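Long-range contacts in prolyl endopeptidase (Myxococcus xanthus, PDB 2BKL), which probably hydrolyses oligopeptides at the peptide bond after proline, and less readily after alanine, as a serine endopeptidase of the S9A family: residues Q295-V300 with E312-D317; S318-L323 with L334-D339; A552-V557 with Y668-Q673. One frame throughout, in Å; residues are numbered along the deposited sequence.

How the contacts relate
From the N terminus, contact 1 comes first: it closes the short loop between strands 296-300 and 311-314, the outer two of one blade of the beta-propeller. The chain runs from there into contact 2, which closes the hairpin of strands 321-328 and 331-338 in the next blade. The two lie in series, neither nested nor crossed, but they touch: Gln295 NE2 probably donates to Leu322 O, and Val297 packs on Leu322, knitting neighbouring blades together. Contact 3 is a separate, much longer closure in the peptidase domain, joining strand 552-556 to helix 657-674 near the C terminus. Its centre lies about 45 Å from that of contact 1.

Contact 1: Q295-V300 with E312-D317; sequences QRVFEV and EIVPED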
loop_
_atom_site.group_PDB
_atom_site.type_symbol
_atom_site.label_atom_id
_atom_site.label_comp_id
_atom_site.label_asym_id
_atom_site.label_seq_id
_atom_site.Cartn_x
_atom_site.Cartn_y
_atom_site.Cartn_z
ATOM N N GLN A 295 -18.085 -2.985 11.031
ATOM C CA GLN A 295 -18.827 -2.473 9.873
ATOM C C GLN A 295 -20.123 -3.199 9.582
ATOM O O GLN A 295 -20.344 -4.355 9.960
ATOM C CB GLN A 295 -17.948 -2.368 8.608
ATOM C CG GLN A 295 -16.803 -1.387 8.803
ATOM C CD GLN A 295 -16.333 -0.681 7.547
ATOM O OE1 GLN A 295 -16.512 0.536 7.418
ATOM N NE2 GLN A 295 -15.715 -1.412 6.627
ATOM N N ARG A 296 -20.986 -2.460 8.911
ATOM C CA ARG A 296 -22.320 -2.912 8.544
ATOM C C ARG A 296 -22.758 -2.167 7.295
ATOM O O ARG A 296 -22.068 -1.237 6.852
ATOM C CB ARG A 296 -23.297 -2.675 9.708
ATOM C CG ARG A 296 -23.420 -1.241 10.181
ATOM C CD ARG A 296 -24.431 -1.133 11.311
ATOM N NE ARG A 296 -24.417 0.128 12.015
ATOM C CZ ARG A 296 -25.369 0.493 12.873
ATOM N NH1 ARG A 296 -26.393 -0.316 13.139
ATOM N NH2 ARG A 296 -25.289 1.656 13.478
ATOM N N VAL A 297 -23.864 -2.595 6.711
ATOM C CA VAL A 297 -24.405 -1.993 5.492
ATOM C C VAL A 297 -25.828 -1.489 5.664
ATOM O O VAL A 297 -26.688 -2.216 6.129
ATOM C CB VAL A 297 -24.361 -2.942 4.268
ATOM C CG1 VAL A 297 -24.744 -2.190 2.998
ATOM C CG2 VAL A 297 -22.963 -3.571 4.119
ATOM N N PHE A 298 -26.057 -0.257 5.229
ATOM C CA PHE A 298 -27.370 0.389 5.170
ATOM C C PHE A 298 -27.815 0.563 3.710
ATOM O O PHE A 298 -26.997 0.725 2.794
ATOM C CB PHE A 298 -27.316 1.790 5.801
ATOM C CG PHE A 298 -27.162 1.802 7.286
ATOM C CD1 PHE A 298 -28.278 1.730 8.104
ATOM C CD2 PHE A 298 -25.912 1.911 7.878
ATOM C CE1 PHE A 298 -28.158 1.763 9.457
ATOM C CE2 PHE A 298 -25.790 1.906 9.243
ATOM C CZ PHE A 298 -26.924 1.848 10.047
ATOM N N GLU A 299 -29.123 0.501 3.492
ATOM C CA GLU A 299 -29.756 0.919 2.250
ATOM C C GLU A 299 -30.360 2.284 2.506
ATOM O O GLU A 299 -31.054 2.468 3.511
ATOM C CB GLU A 299 -30.839 -0.065 1.806
ATOM C CG GLU A 299 -31.521 0.311 0.500
ATOM C CD GLU A 299 -32.500 -0.735 0.002
ATOM O OE1 GLU A 299 -32.434 -1.919 0.401
ATOM O OE2 GLU A 299 -33.354 -0.362 -0.808
ATOM N N VAL A 300 -30.071 3.230 1.619
ATOM C CA VAL A 300 -30.556 4.605 1.745
ATOM C C VAL A 300 -31.331 4.978 0.503
ATOM O O VAL A 300 -30.891 4.706 -0.611
ATOM C CB VAL A 300 -29.374 5.569 1.931
ATOM C CG1 VAL A 300 -29.868 7.041 2.022
ATOM C CG2 VAL A 300 -28.561 5.176 3.152
ATOM N N GLU A 312 -30.855 -0.616 8.004
ATOM C CA GLU A 312 -29.802 -1.598 8.101
ATOM C C GLU A 312 -30.206 -2.857 7.336
ATOM O O GLU A 312 -31.228 -3.464 7.631
ATOM C CB GLU A 312 -29.532 -1.928 9.555
ATOM C CG GLU A 312 -28.364 -2.866 9.784
ATOM C CD GLU A 312 -28.164 -3.182 11.242
ATOM O OE1 GLU A 312 -29.096 -3.770 11.854
ATOM O OE2 GLU A 312 -27.099 -2.853 11.789
ATOM N N ILE A 313 -29.416 -3.255 6.350
ATOM C CA ILE A 313 -29.687 -4.493 5.604
ATOM C C ILE A 313 -28.656 -5.607 5.846
ATOM O O ILE A 313 -28.969 -6.768 5.627
ATOM C CB ILE A 313 -29.848 -4.227 4.098
ATOM C CG1 ILE A 313 -28.605 -3.579 3.492
ATOM C CG2 ILE A 313 -31.082 -3.346 3.833
ATOM C CD1 ILE A 313 -28.576 -3.653 1.942
ATOM N N VAL A 314 -27.439 -5.262 6.256
ATOM C CA VAL A 314 -26.443 -6.263 6.627
ATOM C C VAL A 314 -25.900 -5.847 7.979
ATOM O O VAL A 314 -25.094 -4.907 8.082
ATOM C CB VAL A 314 -25.281 -6.387 5.612
ATOM C CG1 VAL A 314 -24.273 -7.479 6.083
ATOM C CG2 VAL A 314 -25.785 -6.735 4.257
ATOM N N PRO A 315 -26.399 -6.445 9.053
ATOM C CA PRO A 315 -25.909 -6.080 10.378
ATOM C C PRO A 315 -24.456 -6.407 10.608
ATOM O O PRO A 315 -23.881 -7.204 9.887
ATOM C CB PRO A 315 -26.808 -6.904 11.323
ATOM C CG PRO A 315 -28.001 -7.174 10.540
ATOM C CD PRO A 315 -27.531 -7.380 9.129
ATOM N N GLU A 316 -23.852 -5.760 11.590
ATOM C CA GLU A 316 -22.504 -6.106 11.996
ATOM C C GLU A 316 -22.416 -7.590 12.331
ATOM O O GLU A 316 -23.277 -8.130 13.047
ATOM C CB GLU A 316 -22.091 -5.270 13.218
ATOM C CG GLU A 316 -20.627 -5.360 13.589
ATOM C CD GLU A 316 -20.251 -4.564 14.831
ATOM O OE1 GLU A 316 -21.145 -4.262 15.665
ATOM O OE2 GLU A 316 -19.054 -4.289 15.000
ATOM N N ASP A 317 -21.379 -8.238 11.835
ATOM C CA ASP A 317 -21.172 -9.652 12.123
ATOM C C ASP A 317 -20.767 -9.861 13.575
ATOM O O ASP A 317 -20.189 -8.983 14.199
ATOM C CB ASP A 317 -20.125 -10.233 11.169
ATOM C CG ASP A 317 -20.116 -11.748 11.180
ATOM O OD1 ASP A 317 -19.331 -12.330 11.958
ATOM O OD2 ASP A 317 -20.842 -12.415 10.422
HETATM O O HOH W 1 -19.162 -7.066 10.306
HETATM O O HOH W 2 -21.494 -7.258 8.469
#
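Val297 faces both Ile313 and Val314 across a classic beta bulge in the outer hairpin of a propeller blade. Its carbonyl oxygen accepts two backbone bonds, from Ile313 N at 2.9 Å and from Val314 N. Val297 N donates in turn to Val314 O at 3.0 Å. The extra residue shifts the register by one, so that Phe298 pairs with Glu312.

The tight part lies on the face carrying the two valines. They run alongside each other, pointing the same way, with Val297 CB and Val314 CB 3.8 Å apart. Their compact branches suit the closely packed layer between blades: Val297 goes on to meet Leu322 and Val325, and Val314 meets Leu334 and Tyr336 of the next blade. Ile313, at the corner, lays its CG2 against the CB of Glu299, whose carboxylate is taken by Arg283.

At the Gln295 end the join is looser: without a direct backbone bond, water 1 spans Gln295 O and Asp317 N, and Glu316 CA approaches Gln295 O as a CA-H...O contact. Pro315 turns outward to solvent.

The face of Phe298 and Glu312 carries the salt bridge, between an exposed Glu312 and a partly exposed Arg296, unlike the buried valines. Arg296 takes the crowded torsion (chi1 58°) and then runs extended, bringing its guanidinium under Phe298 CZ, which lies 3.5 Å above its plane. A long arginine suits this spot because it can also serve Glu290 O through NH2. Its NH1 meets Glu312 OE2 at 3.0 Å, within the guanidinium plane but 51° out of the carboxylate plane.

Contact 2: S318-L323 with L334-D339; sequences SSASLL and LEYLKD
Ser321 with Leu337 and Leu322 with Tyr336 are successive antiparallel pairs, hydrogen-bonded and non-hydrogen-bonded, in the hairpin of the first two strands of a propeller blade. Ser321 and Leu337 exchange both backbone bonds, Leu337 N to Ser321 O being 2.8 Å. Leu323 N meets Glu335 O almost head-on, with a C=O...N angle of 171°.

One face is built round the Tyr336 ring. Leu322 puts its CG opposite the backbone N (chi1 178°); this, with chi2 57°, carries CD1 over the ring centre, 3.8 Å from the centroid, in a CH-pi contact. Ala320 CB lies obliquely 3.7 Å from Tyr336 CD1; its small methyl also leaves room for Lys338 CG. With an alanine in place of this tyrosine, Leu322 CD1 would probably lose the ring it rests on and Arg345 its cation-pi partner.

On the other face Leu323 CD1 touches Leu337 CD1, and Glu335 OE2 at 3.8 Å, while Glu335 OE1 bonds to Ser324 OG. Ser321 suits its place, small yet polar: its OG bonds to Glu488 O in the peptidase domain. The chemistry implies a mainly apolar face centred on Tyr336, bordered by Arg345 and Lys338, and a mixed one reaching the other domain.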
loop_
_atom_site.group_PDB
_atom_site.type_symbol
_atom_site.label_atom_id
_atom_site.label_comp_id
_atom_site.label_asym_id
_atom_site.label_seq_id
_atom_site.Cartn_x
_atom_site.Cartn_y
_atom_site.Cartn_z
ATOM N N SER A 318 -21.083 -11.037 14.112
ATOM C CA SER A 318 -20.776 -11.324 15.512
ATOM C C SER A 318 -19.277 -11.359 15.788
ATOM O O SER A 318 -18.862 -11.105 16.911
ATOM C CB SER A 318 -21.455 -12.631 15.972
ATOM O OG SER A 318 -21.031 -13.746 15.205
ATOM N N SER A 319 -18.455 -11.677 14.778
ATOM C CA SER A 319 -17.020 -11.723 14.958
ATOM C C SER A 319 -16.177 -11.214 13.787
ATOM O O SER A 319 -15.073 -10.762 14.031
ATOM C CB SER A 319 -16.573 -13.144 15.302
ATOM O OG SER A 319 -16.819 -14.017 14.225
ATOM N N ALA A 320 -16.662 -11.315 12.537
ATOM C CA ALA A 320 -15.861 -11.022 11.363
ATOM C C ALA A 320 -15.839 -9.536 10.992
ATOM O O ALA A 320 -16.830 -8.833 11.216
ATOM C CB ALA A 320 -16.376 -11.821 10.165
ATOM N N SER A 321 -14.729 -9.066 10.452
ATOM C CA SER A 321 -14.595 -7.677 10.035
ATOM C C SER A 321 -15.036 -7.545 8.589
ATOM O O SER A 321 -14.499 -8.207 7.714
ATOM C CB SER A 321 -13.153 -7.204 10.151
ATOM O OG SER A 321 -12.683 -7.359 11.484
ATOM N N LEU A 322 -15.990 -6.663 8.312
ATOM C CA LEU A 322 -16.450 -6.424 6.959
ATOM C C LEU A 322 -15.554 -5.381 6.327
ATOM O O LEU A 322 -15.443 -4.284 6.846
ATOM C CB LEU A 322 -17.914 -5.981 6.957
ATOM C CG LEU A 322 -18.499 -5.654 5.576
ATOM C CD1 LEU A 322 -18.377 -6.832 4.613
ATOM C CD2 LEU A 322 -19.919 -5.207 5.662
ATOM N N LEU A 323 -14.848 -5.749 5.248
ATOM C CA LEU A 323 -13.855 -4.861 4.611
ATOM C C LEU A 323 -14.379 -4.114 3.414
ATOM O O LEU A 323 -13.979 -2.978 3.185
ATOM C CB LEU A 323 -12.625 -5.656 4.157
ATOM C CG LEU A 323 -11.848 -6.459 5.163
ATOM C CD1 LEU A 323 -10.600 -7.008 4.427
ATOM C CD2 LEU A 323 -11.517 -5.626 6.370
ATOM N N LEU A 334 -19.727 -9.419 -0.282
ATOM C CA LEU A 334 -19.258 -8.921 1.013
ATOM C C LEU A 334 -17.954 -9.645 1.349
ATOM O O LEU A 334 -17.912 -10.876 1.500
ATOM C CB LEU A 334 -20.293 -9.192 2.096
ATOM C CG LEU A 334 -21.747 -8.756 1.830
ATOM C CD1 LEU A 334 -22.693 -9.271 2.883
ATOM C CD2 LEU A 334 -21.789 -7.300 1.800
ATOM N N GLU A 335 -16.895 -8.874 1.518
ATOM C CA GLU A 335 -15.579 -9.409 1.851
ATOM C C GLU A 335 -15.347 -9.211 3.342
ATOM O O GLU A 335 -15.232 -8.086 3.818
ATOM C CB GLU A 335 -14.483 -8.694 1.071
ATOM C CG GLU A 335 -13.083 -9.248 1.310
ATOM C CD GLU A 335 -11.981 -8.331 0.808
ATOM O OE1 GLU A 335 -12.232 -7.231 0.282
ATOM O OE2 GLU A 335 -10.820 -8.714 1.016
ATOM N N TYR A 336 -15.274 -10.323 4.055
ATOM C CA TYR A 336 -15.038 -10.392 5.509
ATOM C C TYR A 336 -13.614 -10.894 5.787
ATOM O O TYR A 336 -13.011 -11.572 4.969
ATOM C CB TYR A 336 -16.023 -11.310 6.191
ATOM C CG TYR A 336 -17.419 -10.742 6.301
ATOM C CD1 TYR A 336 -17.779 -9.909 7.353
ATOM C CD2 TYR A 336 -18.374 -11.016 5.343
ATOM C CE1 TYR A 336 -19.071 -9.404 7.459
ATOM C CE2 TYR A 336 -19.614 -10.510 5.417
ATOM C CZ TYR A 336 -19.984 -9.706 6.488
ATOM O OH TYR A 336 -21.260 -9.174 6.576
ATOM N N LEU A 337 -13.105 -10.531 6.965
ATOM C CA LEU A 337 -11.880 -11.079 7.505
ATOM C C LEU A 337 -12.188 -11.746 8.823
ATOM O O LEU A 337 -12.739 -11.107 9.724
ATOM C CB LEU A 337 -10.868 -9.964 7.720
ATOM C CG LEU A 337 -9.400 -10.269 7.495
ATOM C CD1 LEU A 337 -9.125 -10.594 6.032
ATOM C CD2 LEU A 337 -8.539 -9.087 7.952
ATOM N N LYS A 338 -11.852 -13.020 8.954
ATOM C CA LYS A 338 -12.010 -13.803 10.186
ATOM C C LYS A 338 -10.607 -14.198 10.607
ATOM O O LYS A 338 -9.937 -14.951 9.894
ATOM C CB LYS A 338 -12.868 -15.062 9.949
ATOM C CG LYS A 338 -14.279 -14.774 9.423
ATOM C CD LYS A 338 -15.071 -16.052 9.059
ATOM C CE LYS A 338 -15.212 -17.020 10.240
ATOM N NZ LYS A 338 -16.059 -18.213 9.840
ATOM N N ASP A 339 -10.167 -13.681 11.753
ATOM C CA ASP A 339 -8.782 -13.863 12.207
ATOM C C ASP A 339 -7.777 -13.694 11.059
ATOM O O ASP A 339 -6.925 -14.535 10.825
ATOM C CB ASP A 339 -8.613 -15.223 12.889
ATOM C CG ASP A 339 -9.351 -15.307 14.193
ATOM O OD1 ASP A 339 -9.228 -14.378 15.015
ATOM O OD2 ASP A 339 -10.065 -16.291 14.491
HETATM O O HOH W 3 -12.194 -12.352 13.309
#

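Contact 3: A552-V557 with Y668-Q673; sequences AVVCAV and YSFLFQ
Val554 CG2 and Ala552 CB, two residues apart on a strand and turned to the same face, receive Phe670 and Leu671 of a helix. The first shell is wholly apolar on the side-chain level. Phe670 CE2 lies 4.0 Å from Val554 CG2 and also touches Ala552 CB. Leu671 CD2 is 4.1 Å from Val554 CG2. These are ordinary van der Waals spacings, with no hydrogen bond between the segments. The Phe670 ring comes in obliquely, and CE2 also passes 3.9 Å from the carbonyl oxygen of Val553.

Residue types fit the geometry. Ala552 is small enough for two bulky side chains to rest on one methyl, while Val554 offers a branch to both. Phe670 has its CG trans to the backbone N (chi1 166°), which swings the ring from the helix to the strand. Leu671 has its CG anti to the carbonyl carbon (chi1 -67°); CD1 carries on the extended chain and the other branch, CD2, meets the methyls of Val554 and Ala552.

A second shell holds these groups in place. Phe670 also leans on Leu609 and Leu671 on Ala528, so the helix spans three adjacent strands. Backbone bonds tie Ala552 to Leu527 and Ile529, and Val553 to Ala607 and Leu609. Val553, on the reverse face, packs on Val539 and Met543 of helix 534-545.

The strand and helix run nearly antiparallel (165°), their axes 9.6 Å apart. A helix laid on a largely parallel central sheet, with helix 534-545 covering its reverse, is the layered architecture of the alpha/beta-hydrolase fold.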
loop_
_atom_site.group_PDB
_atom_site.type_symbol
_atom_site.label_atom_id
_atom_site.label_comp_id
_atom_site.label_asym_id
_atom_site.label_seq_id
_atom_site.Cartn_x
_atom_site.Cartn_y
_atom_site.Cartn_z
ATOM N N ALA A 552 19.323 -8.134 12.903
ATOM C CA ALA A 552 19.420 -7.283 11.720
ATOM C C ALA A 552 18.095 -6.592 11.451
ATOM O O ALA A 552 17.019 -7.077 11.854
ATOM C CB ALA A 552 19.864 -8.089 10.538
ATOM N N VAL A 553 18.183 -5.467 10.753
ATOM C CA VAL A 553 17.023 -4.641 10.420
ATOM C C VAL A 553 17.155 -4.232 8.972
ATOM O O VAL A 553 18.220 -3.727 8.550
ATOM C CB VAL A 553 16.993 -3.386 11.280
ATOM C CG1 VAL A 553 15.891 -2.411 10.871
ATOM C CG2 VAL A 553 16.887 -3.709 12.762
ATOM N N VAL A 554 16.094 -4.417 8.216
ATOM C CA VAL A 554 15.961 -3.902 6.858
ATOM C C VAL A 554 14.832 -2.873 6.889
ATOM O O VAL A 554 13.694 -3.207 7.218
ATOM C CB VAL A 554 15.672 -5.004 5.821
ATOM C CG1 VAL A 554 15.645 -4.391 4.414
ATOM C CG2 VAL A 554 16.720 -6.113 5.901
ATOM N N CYS A 555 15.158 -1.624 6.529
ATOM C CA CYS A 555 14.254 -0.480 6.754
ATOM C C CYS A 555 14.103 0.189 5.408
ATOM O O CYS A 555 15.065 0.758 4.892
ATOM C CB CYS A 555 14.877 0.444 7.807
ATOM S SG CYS A 555 13.958 1.931 8.164
ATOM N N ALA A 556 12.927 0.119 4.805
ATOM C CA ALA A 556 12.672 0.636 3.461
ATOM C C ALA A 556 11.848 1.904 3.479
ATOM O O ALA A 556 10.896 2.054 4.262
ATOM C CB ALA A 556 11.965 -0.412 2.594
ATOM N N VAL A 557 12.232 2.810 2.580
ATOM C CA VAL A 557 11.552 4.091 2.320
ATOM C C VAL A 557 10.833 4.631 3.554
ATOM O O VAL A 557 9.613 4.821 3.541
ATOM C CB VAL A 557 10.646 4.010 1.087
ATOM C CG1 VAL A 557 11.506 3.967 -0.187
ATOM C CG2 VAL A 557 9.698 2.870 1.144
ATOM N N TYR A 668 18.825 -10.266 0.638
ATOM C CA TYR A 668 19.012 -11.596 1.208
ATOM C C TYR A 668 20.491 -11.909 1.408
ATOM O O TYR A 668 20.840 -12.584 2.384
ATOM C CB TYR A 668 18.207 -12.696 0.451
ATOM C CG TYR A 668 16.718 -12.581 0.786
ATOM C CD1 TYR A 668 16.238 -13.065 1.988
ATOM C CD2 TYR A 668 15.810 -11.985 -0.089
ATOM C CE1 TYR A 668 14.887 -12.942 2.338
ATOM C CE2 TYR A 668 14.437 -11.875 0.243
ATOM C CZ TYR A 668 13.995 -12.362 1.472
ATOM O OH TYR A 668 12.666 -12.253 1.872
ATOM N N SER A 669 21.382 -11.376 0.567
ATOM C CA SER A 669 22.807 -11.541 0.821
ATOM C C SER A 669 23.276 -10.768 2.081
ATOM O O SER A 669 24.087 -11.289 2.831
ATOM C CB SER A 669 23.645 -11.279 -0.434
ATOM O OG SER A 669 23.723 -9.909 -0.775
ATOM N N PHE A 670 22.716 -9.586 2.354
ATOM C CA PHE A 670 22.916 -8.866 3.612
ATOM C C PHE A 670 22.512 -9.754 4.790
ATOM O O PHE A 670 23.251 -9.921 5.750
ATOM C CB PHE A 670 22.101 -7.557 3.592
ATOM C CG PHE A 670 21.946 -6.890 4.937
ATOM C CD1 PHE A 670 22.985 -6.143 5.509
ATOM C CD2 PHE A 670 20.751 -6.971 5.619
ATOM C CE1 PHE A 670 22.822 -5.502 6.746
ATOM C CE2 PHE A 670 20.582 -6.363 6.819
ATOM C CZ PHE A 670 21.625 -5.621 7.396
ATOM N N LEU A 671 21.328 -10.340 4.702
ATOM C CA LEU A 671 20.838 -11.188 5.777
ATOM C C LEU A 671 21.732 -12.403 5.992
ATOM O O LEU A 671 22.041 -12.758 7.151
ATOM C CB LEU A 671 19.377 -11.604 5.542
ATOM C CG LEU A 671 18.357 -10.458 5.623
ATOM C CD1 LEU A 671 16.957 -10.991 5.407
ATOM C CD2 LEU A 671 18.440 -9.723 6.962
ATOM N N PHE A 672 22.124 -13.057 4.896
ATOM C CA PHE A 672 22.953 -14.255 5.001
ATOM C C PHE A 672 24.249 -13.892 5.688
ATOM O O PHE A 672 24.763 -14.675 6.469
ATOM C CB PHE A 672 23.277 -14.827 3.614
ATOM C CG PHE A 672 22.158 -15.558 2.953
ATOM C CD1 PHE A 672 21.064 -16.030 3.664
ATOM C CD2 PHE A 672 22.228 -15.829 1.602
ATOM C CE1 PHE A 672 20.045 -16.737 3.011
ATOM C CE2 PHE A 672 21.209 -16.513 0.955
ATOM C CZ PHE A 672 20.126 -16.972 1.677
ATOM N N GLN A 673 24.808 -12.720 5.379
ATOM C CA GLN A 673 26.056 -12.273 6.008
ATOM C C GLN A 673 25.868 -12.026 7.489
ATOM O O GLN A 673 26.567 -12.593 8.334
ATOM C CB GLN A 673 26.582 -11.002 5.335
ATOM C CG GLN A 673 27.793 -10.379 6.022
ATOM C CD GLN A 673 29.043 -11.208 5.920
ATOM O OE1 GLN A 673 29.839 -11.246 6.875
ATOM N NE2 GLN A 673 29.248 -11.860 4.785
#